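Local coordinates for uridylate-specific endoribonuclease nsp11 (PDB 5EYI), which probably acts as a uridylate-specific endoribonuclease that degrades the polyuridine made during viral RNA replication, keeping host double-stranded RNA sensors silent, at residues A127-P130 and H131-I134; V183-P186 and D187-A190; V156-E160 and S161-V165; H193-T196 and Q197-W201; K28-V31 and E32-P35. The protein carries 1 engineered substitution. All coordinates share one frame; numbering follows the deposited sequence.

Interaction 1 of 5, residues A127-P130 and H131-I134; sequences ASLP and HAFI
Pro130 O accepts the amide hydrogen of Ile134 N at 2.9 Å, the shorter of two i to i+4 backbone bonds that define this single helical turn. The other runs from Phe133 N to Leu129 O at 3.1 Å and meets its acceptor nearly head-on, with a C=O...N angle of 167°. Leu129 is the N-cap and Pro130 the first residue inside the turn, where a proline costs no hydrogen bond, since no carbonyl of the turn needs its nitrogen. The side chains follow the same spacing. Leu129 meets Phe133 at a slant, CB of Leu129 lying 3.8 Å from CD2 of the ring, while Leu129 CD1 rests 3.9 Å from Ala132 CB. That same methyl, Ala132 CB, stands 3.7 Å above the centre of one face of the Phe133 ring, so leucine and alanine cover part of the ring, which also packs on Leu185 and Leu192. On the outer side Pro130 CB touches Ile134 CD1 at 4.1 Å. His131, predicted to be an active-site residue, has its CG anti to the backbone N (chi1 -167°), which swings the imidazole off the turn, and its ND1 makes a weak hydrogen bond to Thr219 OG1. The turn directly follows helix 120-128; Ala132 shares backbone bonding with His146, also predicted as active-site, and Thr219 opens strand 219-223 of the three-stranded antiparallel sheet.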
# COMPACT_ATOMS: atom_id res chain seq x y z
N ALA A 127 5.49 -16.24 9.05
CA ALA A 127 4.62 -17.33 8.59
C ALA A 127 3.18 -16.91 8.28
O ALA A 127 2.50 -17.58 7.51
CB ALA A 127 4.62 -18.48 9.59
N SER A 128 2.70 -15.83 8.89
CA SER A 128 1.34 -15.32 8.60
C SER A 128 1.23 -14.62 7.23
O SER A 128 0.13 -14.54 6.68
CB SER A 128 0.87 -14.39 9.72
OG SER A 128 1.57 -13.15 9.69
N LEU A 129 2.34 -14.10 6.70
CA LEU A 129 2.40 -13.54 5.35
C LEU A 129 3.63 -14.10 4.63
O LEU A 129 4.61 -13.38 4.40
CB LEU A 129 2.46 -12.01 5.40
CG LEU A 129 1.22 -11.15 5.23
CD1 LEU A 129 1.67 -9.73 4.90
CD2 LEU A 129 0.28 -11.65 4.13
N PRO A 130 3.60 -15.40 4.27
CA PRO A 130 4.82 -16.03 3.74
C PRO A 130 5.31 -15.41 2.43
O PRO A 130 6.52 -15.34 2.21
CB PRO A 130 4.42 -17.49 3.53
CG PRO A 130 2.94 -17.48 3.46
CD PRO A 130 2.45 -16.32 4.27
N HIS A 131 4.39 -14.95 1.58
CA HIS A 131 4.80 -14.30 0.35
C HIS A 131 5.64 -13.08 0.70
O HIS A 131 6.79 -13.04 0.30
CB HIS A 131 3.62 -13.92 -0.52
CG HIS A 131 4.02 -13.52 -1.91
ND1 HIS A 131 4.40 -12.24 -2.25
CD2 HIS A 131 4.12 -14.26 -3.04
CE1 HIS A 131 4.69 -12.20 -3.54
NE2 HIS A 131 4.55 -13.41 -4.04
N ALA A 132 5.09 -12.17 1.50
CA ALA A 132 5.81 -10.95 1.94
C ALA A 132 7.20 -11.19 2.53
O ALA A 132 8.17 -10.54 2.12
CB ALA A 132 4.99 -10.18 2.97
N PHE A 133 7.29 -12.12 3.48
CA PHE A 133 8.44 -12.22 4.39
C PHE A 133 9.37 -13.42 4.20
O PHE A 133 10.53 -13.36 4.60
CB PHE A 133 7.94 -12.14 5.84
CG PHE A 133 7.14 -10.89 6.15
CD1 PHE A 133 7.63 -9.62 5.81
CD2 PHE A 133 5.90 -10.97 6.78
CE1 PHE A 133 6.90 -8.48 6.09
CE2 PHE A 133 5.16 -9.83 7.06
CZ PHE A 133 5.66 -8.58 6.71
N ILE A 134 8.88 -14.49 3.58
CA ILE A 134 9.70 -15.68 3.30
C ILE A 134 10.14 -15.69 1.82
O ILE A 134 11.33 -15.85 1.52
CB ILE A 134 8.97 -16.97 3.73
CG1 ILE A 134 8.75 -16.94 5.26
CG2 ILE A 134 9.75 -18.21 3.32
CD1 ILE A 134 7.84 -18.03 5.80

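Interaction 2 of 5, residues V183-P186 and D187-A190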
# COMPACT_ATOMS: atom_id res chain seq x y z
N VAL A 183 13.46 -4.74 9.96
CA VAL A 183 12.62 -4.35 11.08
C VAL A 183 12.05 -5.59 11.79
O VAL A 183 11.78 -6.61 11.15
CB VAL A 183 11.45 -3.42 10.68
CG1 VAL A 183 11.97 -2.17 9.98
CG2 VAL A 183 10.43 -4.14 9.81
N TYR A 184 11.89 -5.48 13.10
CA TYR A 184 11.24 -6.50 13.90
C TYR A 184 9.79 -6.64 13.45
O TYR A 184 8.99 -5.74 13.69
CB TYR A 184 11.31 -6.12 15.38
CG TYR A 184 10.74 -7.14 16.33
CD1 TYR A 184 9.73 -6.80 17.23
CD2 TYR A 184 11.19 -8.46 16.32
CE1 TYR A 184 9.20 -7.74 18.11
CE2 TYR A 184 10.67 -9.40 17.20
CZ TYR A 184 9.68 -9.03 18.10
OH TYR A 184 9.16 -9.97 18.95
N LEU A 185 9.47 -7.75 12.78
CA LEU A 185 8.18 -7.88 12.08
C LEU A 185 6.91 -7.68 12.93
O LEU A 185 5.89 -7.19 12.41
CB LEU A 185 8.08 -9.22 11.32
CG LEU A 185 9.08 -9.49 10.19
CD1 LEU A 185 8.85 -10.89 9.62
CD2 LEU A 185 8.94 -8.47 9.08
N PRO A 186 6.96 -8.05 14.23
CA PRO A 186 5.79 -7.74 15.05
C PRO A 186 5.46 -6.25 15.19
O PRO A 186 4.30 -5.92 15.42
CB PRO A 186 6.12 -8.39 16.40
CG PRO A 186 6.94 -9.58 16.00
CD PRO A 186 7.82 -9.05 14.89
N ASP A 187 6.45 -5.35 15.00
CA ASP A 187 6.17 -3.90 14.92
C ASP A 187 5.22 -3.51 13.79
O ASP A 187 4.61 -2.43 13.84
CB ASP A 187 7.45 -3.07 14.71
CG ASP A 187 8.37 -3.07 15.91
OD1 ASP A 187 7.94 -3.39 17.04
OD2 ASP A 187 9.54 -2.73 15.70
N LEU A 188 5.15 -4.33 12.75
CA LEU A 188 4.26 -4.08 11.62
C LEU A 188 2.89 -4.75 11.71
O LEU A 188 2.04 -4.43 10.88
CB LEU A 188 4.94 -4.53 10.32
CG LEU A 188 6.39 -4.08 10.07
CD1 LEU A 188 6.84 -4.57 8.71
CD2 LEU A 188 6.53 -2.57 10.17
N GLU A 189 2.67 -5.66 12.67
CA GLU A 189 1.40 -6.42 12.83
C GLU A 189 0.14 -5.57 12.69
O GLU A 189 -0.80 -5.96 12.00
CB GLU A 189 1.33 -7.09 14.21
CG GLU A 189 1.95 -8.48 14.32
CD GLU A 189 2.12 -8.96 15.77
OE1 GLU A 189 2.02 -8.15 16.73
OE2 GLU A 189 2.39 -10.17 15.97
N ALA A 190 0.14 -4.41 13.34
CA ALA A 190 -1.00 -3.49 13.31
C ALA A 190 -1.34 -2.95 11.91
O ALA A 190 -2.46 -2.45 11.69
CB ALA A 190 -0.75 -2.33 14.27
O HOH W 1 12.04 -3.08 14.38
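Between Tyr184 and Glu189 the backbone winds through three successive i to i+3 bonds, Asp187 N to Tyr184 O at 2.9 Å, Leu188 N to Leu185 O at 3.0 Å and Glu189 N to Pro186 O at 3.2 Å, the last two donors lying well above their carbonyl planes. This run of 3-10-like turns belongs to the loop between strands 173-180 and 198-205. On this scaffold the side chains sort themselves by polarity. Tyr184 is packed from within its own segment: Pro186 CD sits 3.5 Å above the centre of one ring face. With CG anti to the carbonyl carbon (chi1 -68°), Asp187 carries its carboxylate to the edge of that ring, where OD1 lies in the ring plane, 3.9 Å from CD1 of Tyr184; ring and carboxylate planes are 79° apart. The other oxygen, Asp187 OD2, accepts from a water at 2.8 Å, and this water in turn accepts from Tyr184 N at 2.7 Å, so the first turn is closed a second time through solvent. The apolar side is formed where Val183 and Leu188 cross at about a right angle, CG2 of Val183 3.8 Å from CD1 of Leu188. The polar ends find partners outside the coil: Tyr184 OH hydrogen-bonds Asp119, Glu189 OE1 forms a salt bridge with Arg121 of helix 120-128, and Glu122 of that helix takes the Leu185 N-H. Five of the seven touching residues are buried, yet Tyr184 OH, Glu189 OE1, Asp187 OD2 and the Leu185 N-H each have a polar partner.

Interaction 3 of 5, residues V156-E160 and S161-V165; sequences VLPKE and SVAVV
The pyrrolidine ring of Pro158 is met by three residues of 161-165. Its CG lies 3.5 Å from the backbone oxygen Val164 O, its CD 3.8 Å from Val165 CG2, and its CB 4.1 Å from Ala163 CB. Val165 CG2 is shared, since Leu157 CD2 reaches it as well, also at 3.8 Å, with the two side chains meeting at a slant. The carboxylate of Glu160 belongs to the other end of the turn. CG is anti to the carbonyl carbon and the chain then bends at chi2 (-71°), bringing OE1 to a water at 2.7 Å that accepts from Ser161 N at 2.8 Å. Lys159 is the centre of an inverse gamma turn within the reversal; the end-to-end directions of the two segments differ by 145°. Ser161 OG is held from outside by Asp206 and Asn14, and on the far side Val164 packs against Thr196 of the second subunit. No direct hydrogen bond joins the segments. The backbones of Ala163 and Val165 instead pair with strand 173-180, so Leu157 and Pro158 meet strand 163-169 through van der Waals contacts, while the water bridges only the bend at Glu160 and Ser161.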
# COMPACT_ATOMS: atom_id res chain seq x y z
N VAL A 156 25.61 -9.62 -0.24
CA VAL A 156 25.80 -8.22 0.21
C VAL A 156 24.47 -7.49 0.15
O VAL A 156 23.82 -7.43 -0.89
CB VAL A 156 27.01 -7.46 -0.45
CG1 VAL A 156 27.56 -8.13 -1.69
CG2 VAL A 156 26.73 -5.97 -0.70
N LEU A 157 24.06 -6.99 1.31
CA LEU A 157 22.84 -6.22 1.47
C LEU A 157 23.24 -4.78 1.75
O LEU A 157 24.04 -4.52 2.65
CB LEU A 157 22.01 -6.77 2.63
CG LEU A 157 21.58 -8.24 2.48
CD1 LEU A 157 20.81 -8.70 3.72
CD2 LEU A 157 20.75 -8.46 1.22
N PRO A 158 22.69 -3.82 0.99
CA PRO A 158 23.01 -2.42 1.28
C PRO A 158 22.66 -2.03 2.72
O PRO A 158 21.61 -2.44 3.24
CB PRO A 158 22.15 -1.63 0.29
CG PRO A 158 21.85 -2.59 -0.82
CD PRO A 158 21.86 -3.96 -0.22
N LYS A 159 23.53 -1.24 3.35
CA LYS A 159 23.32 -0.81 4.73
C LYS A 159 22.44 0.42 4.75
O LYS A 159 22.91 1.54 4.95
CB LYS A 159 24.66 -0.55 5.42
CG LYS A 159 25.50 -1.81 5.59
CD LYS A 159 26.92 -1.44 5.96
CE LYS A 159 27.77 -2.67 6.23
NZ LYS A 159 29.07 -2.25 6.83
N GLU A 160 21.16 0.19 4.52
CA GLU A 160 20.17 1.24 4.32
C GLU A 160 18.96 0.91 5.17
O GLU A 160 18.81 -0.23 5.62
CB GLU A 160 19.74 1.27 2.85
CG GLU A 160 20.85 1.55 1.85
CD GLU A 160 21.36 2.98 1.89
OE1 GLU A 160 20.59 3.91 2.23
OE2 GLU A 160 22.53 3.20 1.54
N SER A 161 18.08 1.90 5.35
CA SER A 161 16.81 1.70 6.05
C SER A 161 15.86 0.83 5.19
O SER A 161 15.34 -0.19 5.67
CB SER A 161 16.17 3.04 6.39
OG SER A 161 16.94 3.75 7.35
N VAL A 162 15.68 1.23 3.94
CA VAL A 162 15.05 0.40 2.92
C VAL A 162 16.10 0.08 1.87
O VAL A 162 16.52 0.95 1.11
CB VAL A 162 13.85 1.10 2.27
CG1 VAL A 162 13.15 0.14 1.32
CG2 VAL A 162 12.88 1.58 3.34
N ALA A 163 16.56 -1.17 1.87
CA ALA A 163 17.60 -1.62 0.96
C ALA A 163 16.95 -2.09 -0.32
O ALA A 163 15.83 -2.61 -0.29
CB ALA A 163 18.38 -2.76 1.60
N VAL A 164 17.65 -1.93 -1.44
CA VAL A 164 17.19 -2.41 -2.74
C VAL A 164 18.16 -3.49 -3.23
O VAL A 164 19.37 -3.29 -3.25
CB VAL A 164 17.08 -1.26 -3.76
CG1 VAL A 164 16.72 -1.79 -5.14
CG2 VAL A 164 16.03 -0.26 -3.27
N VAL A 165 17.59 -4.62 -3.65
CA VAL A 165 18.35 -5.83 -3.88
C VAL A 165 17.72 -6.66 -5.02
O VAL A 165 16.51 -6.55 -5.30
CB VAL A 165 18.47 -6.57 -2.51
CG1 VAL A 165 17.74 -7.89 -2.44
CG2 VAL A 165 19.92 -6.66 -2.06
O HOH W 2 19.09 4.35 4.48

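Interaction 4 of 5, residues H193-T196 and Q197-W201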
# COMPACT_ATOMS: atom_id res chain seq x y z
N HIS A 193 -3.38 -6.12 8.53
CA HIS A 193 -4.74 -6.68 8.40
C HIS A 193 -5.75 -5.63 7.97
O HIS A 193 -6.70 -5.34 8.69
CB HIS A 193 -5.15 -7.34 9.72
CG HIS A 193 -4.13 -8.29 10.25
ND1 HIS A 193 -3.86 -9.50 9.65
CD2 HIS A 193 -3.27 -8.19 11.29
CE1 HIS A 193 -2.90 -10.11 10.31
NE2 HIS A 193 -2.52 -9.34 11.32
N PRO A 194 -5.55 -5.04 6.77
CA PRO A 194 -6.48 -4.01 6.33
C PRO A 194 -7.83 -4.60 5.94
O PRO A 194 -7.91 -5.73 5.45
CB PRO A 194 -5.77 -3.41 5.11
CG PRO A 194 -5.04 -4.58 4.52
CD PRO A 194 -4.58 -5.39 5.71
N GLU A 195 -8.88 -3.84 6.20
CA GLU A 195 -10.23 -4.12 5.71
C GLU A 195 -10.28 -4.26 4.18
O GLU A 195 -10.91 -5.16 3.64
CB GLU A 195 -11.22 -3.03 6.19
CG GLU A 195 -11.12 -1.64 5.54
CD GLU A 195 -9.77 -0.92 5.70
OE1 GLU A 195 -9.07 -1.15 6.70
OE2 GLU A 195 -9.41 -0.10 4.81
N THR A 196 -9.55 -3.38 3.52
CA THR A 196 -9.55 -3.28 2.07
C THR A 196 -8.53 -4.25 1.50
O THR A 196 -7.66 -4.75 2.22
CB THR A 196 -9.22 -1.83 1.65
OG1 THR A 196 -8.32 -1.24 2.60
CG2 THR A 196 -10.48 -1.00 1.60
N GLN A 197 -8.65 -4.52 0.20
CA GLN A 197 -7.75 -5.44 -0.50
C GLN A 197 -6.32 -4.93 -0.60
O GLN A 197 -5.40 -5.74 -0.68
CB GLN A 197 -8.26 -5.72 -1.90
CG GLN A 197 -9.54 -6.54 -1.93
CD GLN A 197 -10.16 -6.56 -3.31
OE1 GLN A 197 -9.49 -6.33 -4.32
NE2 GLN A 197 -11.47 -6.81 -3.36
N SER A 198 -6.14 -3.62 -0.63
CA SER A 198 -4.81 -3.02 -0.51
C SER A 198 -4.87 -1.75 0.32
O SER A 198 -5.92 -1.13 0.43
CB SER A 198 -4.19 -2.74 -1.89
OG SER A 198 -4.62 -1.51 -2.43
N LYS A 199 -3.73 -1.38 0.89
CA LYS A 199 -3.61 -0.13 1.63
C LYS A 199 -2.18 0.40 1.66
O LYS A 199 -1.22 -0.37 1.72
CB LYS A 199 -4.12 -0.31 3.06
CG LYS A 199 -4.25 1.01 3.81
CD LYS A 199 -5.12 0.88 5.04
CE LYS A 199 -5.25 2.22 5.75
NZ LYS A 199 -6.16 2.13 6.93
N CYS A 200 -2.06 1.73 1.64
CA CYS A 200 -0.78 2.43 1.69
C CYS A 200 -0.70 3.16 3.03
O CYS A 200 -1.42 4.13 3.24
CB CYS A 200 -0.68 3.41 0.54
SG CYS A 200 0.72 4.57 0.63
N TRP A 201 0.15 2.68 3.93
CA TRP A 201 0.37 3.35 5.22
C TRP A 201 1.56 4.31 5.12
O TRP A 201 2.56 3.99 4.48
CB TRP A 201 0.68 2.32 6.30
CG TRP A 201 -0.38 1.31 6.58
CD1 TRP A 201 -0.44 0.02 6.10
CD2 TRP A 201 -1.51 1.47 7.43
NE1 TRP A 201 -1.55 -0.62 6.61
CE2 TRP A 201 -2.22 0.24 7.43
CE3 TRP A 201 -2.00 2.54 8.20
CZ2 TRP A 201 -3.40 0.05 8.16
CZ3 TRP A 201 -3.17 2.35 8.93
CH2 TRP A 201 -3.86 1.12 8.90
O HOH W 3 -6.68 -0.49 8.18
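Pro194 and Lys199 touch at the entry to strand 198-205, an outer strand of the three-stranded antiparallel sheet, where the preceding loop folds back over its first residues. CB of Pro194 lies 4.1 Å from CB of Lys199, and Thr196 OG1 comes 3.2 Å from Ser198 O, although the bond of that hydroxyl goes elsewhere: it donates to Glu195 OE2 at 2.7 Å, approaching from above the carboxylate plane. The charged pair is held at one remove. Glu195 OE1 and Lys199 NZ stand 4.4 Å apart, too far for a salt bridge, and a water spans the gap, donating to Glu195 OE1 and accepting from Lys199 NZ, each at 2.9 Å. Lys199 reaches it because its chain is extended from CG (anti to the backbone N, chi1 -170°) to the amine. In the next shell, Trp201 meets Tyr191 edge-to-face, and Lys199 and Trp201 pair through their backbones with Val214 and Leu212 of strand 208-215. The second subunit also leans on this edge: Gln197 NE2 bonds Thr103 O of that chain, and Arg121 of the same subunit packs on Lys199. The lysine chain also passes over the indole, Lys199 CE lying 3.6 Å above one face of Trp201, offset toward the rim.

Interaction 5 of 5, residues K28-V31 and E32-P35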
# COMPACT_ATOMS: atom_id res chain seq x y z
N LYS A 28 34.47 12.05 10.92
CA LYS A 28 35.13 12.79 12.00
C LYS A 28 35.16 14.28 11.66
O LYS A 28 35.44 14.65 10.53
CB LYS A 28 36.56 12.28 12.27
CG LYS A 28 37.21 12.93 13.49
CD LYS A 28 38.48 12.21 13.93
CE LYS A 28 39.23 12.98 15.02
N LEU A 29 34.83 15.10 12.66
CA LEU A 29 34.89 16.56 12.55
C LEU A 29 35.80 17.08 13.66
O LEU A 29 35.67 16.64 14.81
CB LEU A 29 33.49 17.15 12.70
CG LEU A 29 33.33 18.67 12.51
CD1 LEU A 29 33.50 19.07 11.05
CD2 LEU A 29 31.99 19.15 13.04
N PRO A 30 36.70 18.04 13.35
CA PRO A 30 37.44 18.71 14.42
C PRO A 30 36.50 19.35 15.43
O PRO A 30 35.52 20.00 15.05
CB PRO A 30 38.24 19.80 13.68
CG PRO A 30 38.42 19.25 12.31
CD PRO A 30 37.16 18.48 12.02
N VAL A 31 36.79 19.14 16.71
CA VAL A 31 35.95 19.64 17.81
C VAL A 31 35.73 21.16 17.77
O VAL A 31 34.68 21.67 18.17
CB VAL A 31 36.52 19.18 19.19
CG1 VAL A 31 37.85 19.86 19.51
CG2 VAL A 31 35.50 19.39 20.30
N GLU A 32 36.73 21.87 17.24
CA GLU A 32 36.65 23.33 17.04
C GLU A 32 35.60 23.75 16.00
O GLU A 32 35.13 24.89 16.05
CB GLU A 32 38.03 23.96 16.74
CG GLU A 32 39.05 23.12 15.96
CD GLU A 32 39.82 22.13 16.84
OE1 GLU A 32 39.69 20.90 16.61
OE2 GLU A 32 40.53 22.56 17.78
N LEU A 33 35.23 22.85 15.08
CA LEU A 33 34.15 23.10 14.11
C LEU A 33 32.77 22.62 14.54
O LEU A 33 31.78 22.95 13.89
CB LEU A 33 34.50 22.49 12.74
CG LEU A 33 35.64 23.21 12.01
CD1 LEU A 33 36.14 22.41 10.81
CD2 LEU A 33 35.20 24.61 11.58
N ALA A 34 32.68 21.88 15.64
CA ALA A 34 31.40 21.34 16.11
C ALA A 34 30.35 22.40 16.48
O ALA A 34 29.16 22.11 16.39
CB ALA A 34 31.62 20.38 17.28
N PRO A 35 30.77 23.62 16.89
CA PRO A 35 29.78 24.70 17.05
C PRO A 35 29.11 25.18 15.76
O PRO A 35 28.10 25.87 15.83
CB PRO A 35 30.61 25.84 17.67
CG PRO A 35 31.73 25.16 18.37
CD PRO A 35 32.07 24.00 17.47
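Leu29 forms the tight half of this turn, packing at about a right angle across Leu33, with CD1 of Leu29 3.9 Å from CB of Leu33. With CG anti to the backbone N (chi1 -176°) and chi2 at 71°, its other methyl, CD2, settles 3.8 Å from Ala34 CA, and Val39 of strand 39-41 and Trp37 close over the leucine from outside. The backbone here is tied by Leu33 N to Pro30 O at 2.9 Å and by Ala34 N to Val31 O at 3.2 Å; a weak, bent second bond from Ala34 N also reaches Pro30 O. The looser half faces solvent. There Pro30 and Leu33 lie side by side, CG of Pro30 4.2 Å from CD1 of Leu33, and Glu32, bent at chi2 (-82°), folds its carboxylate back so that OE1 rests 3.4 Å from Pro30 CB. Val31 is exposed too, though it touches Trp48, which Ala34 and Pro35 also meet. Glu32 OE1 also lies near Val31 N, but at too poor an angle for a hydrogen bond, so none ties the carboxylate to 28-31. The contact thus combines i to i+3 backbone bonds with an aliphatic cluster backed by Trp37 and Trp48, in the N-terminal domain's loop between strands 27-28 and 39-41.

Along the chain the order is interaction 5, 1, 3, 2 and 4. Interaction 5 stands apart in the N-terminal domain, its centre about 46 Å from that of interaction 1; the other four share the NendoU domain. Interactions 1 and 2 lie about 12 Å apart between centres and touch, Phe133 CE1 reaching Leu185 CD2 at 3.6 Å. Interaction 2 runs almost straight into interaction 4, at the outer strand of the three-stranded sheet, whereas interaction 3 introduces the two-stranded one. Interaction 1 carries a predicted active-site residue, side chains of interaction 3 come within about 8 Å of two more, and interaction 4 lies away from them; interactions 3 and 4 also meet the second subunit.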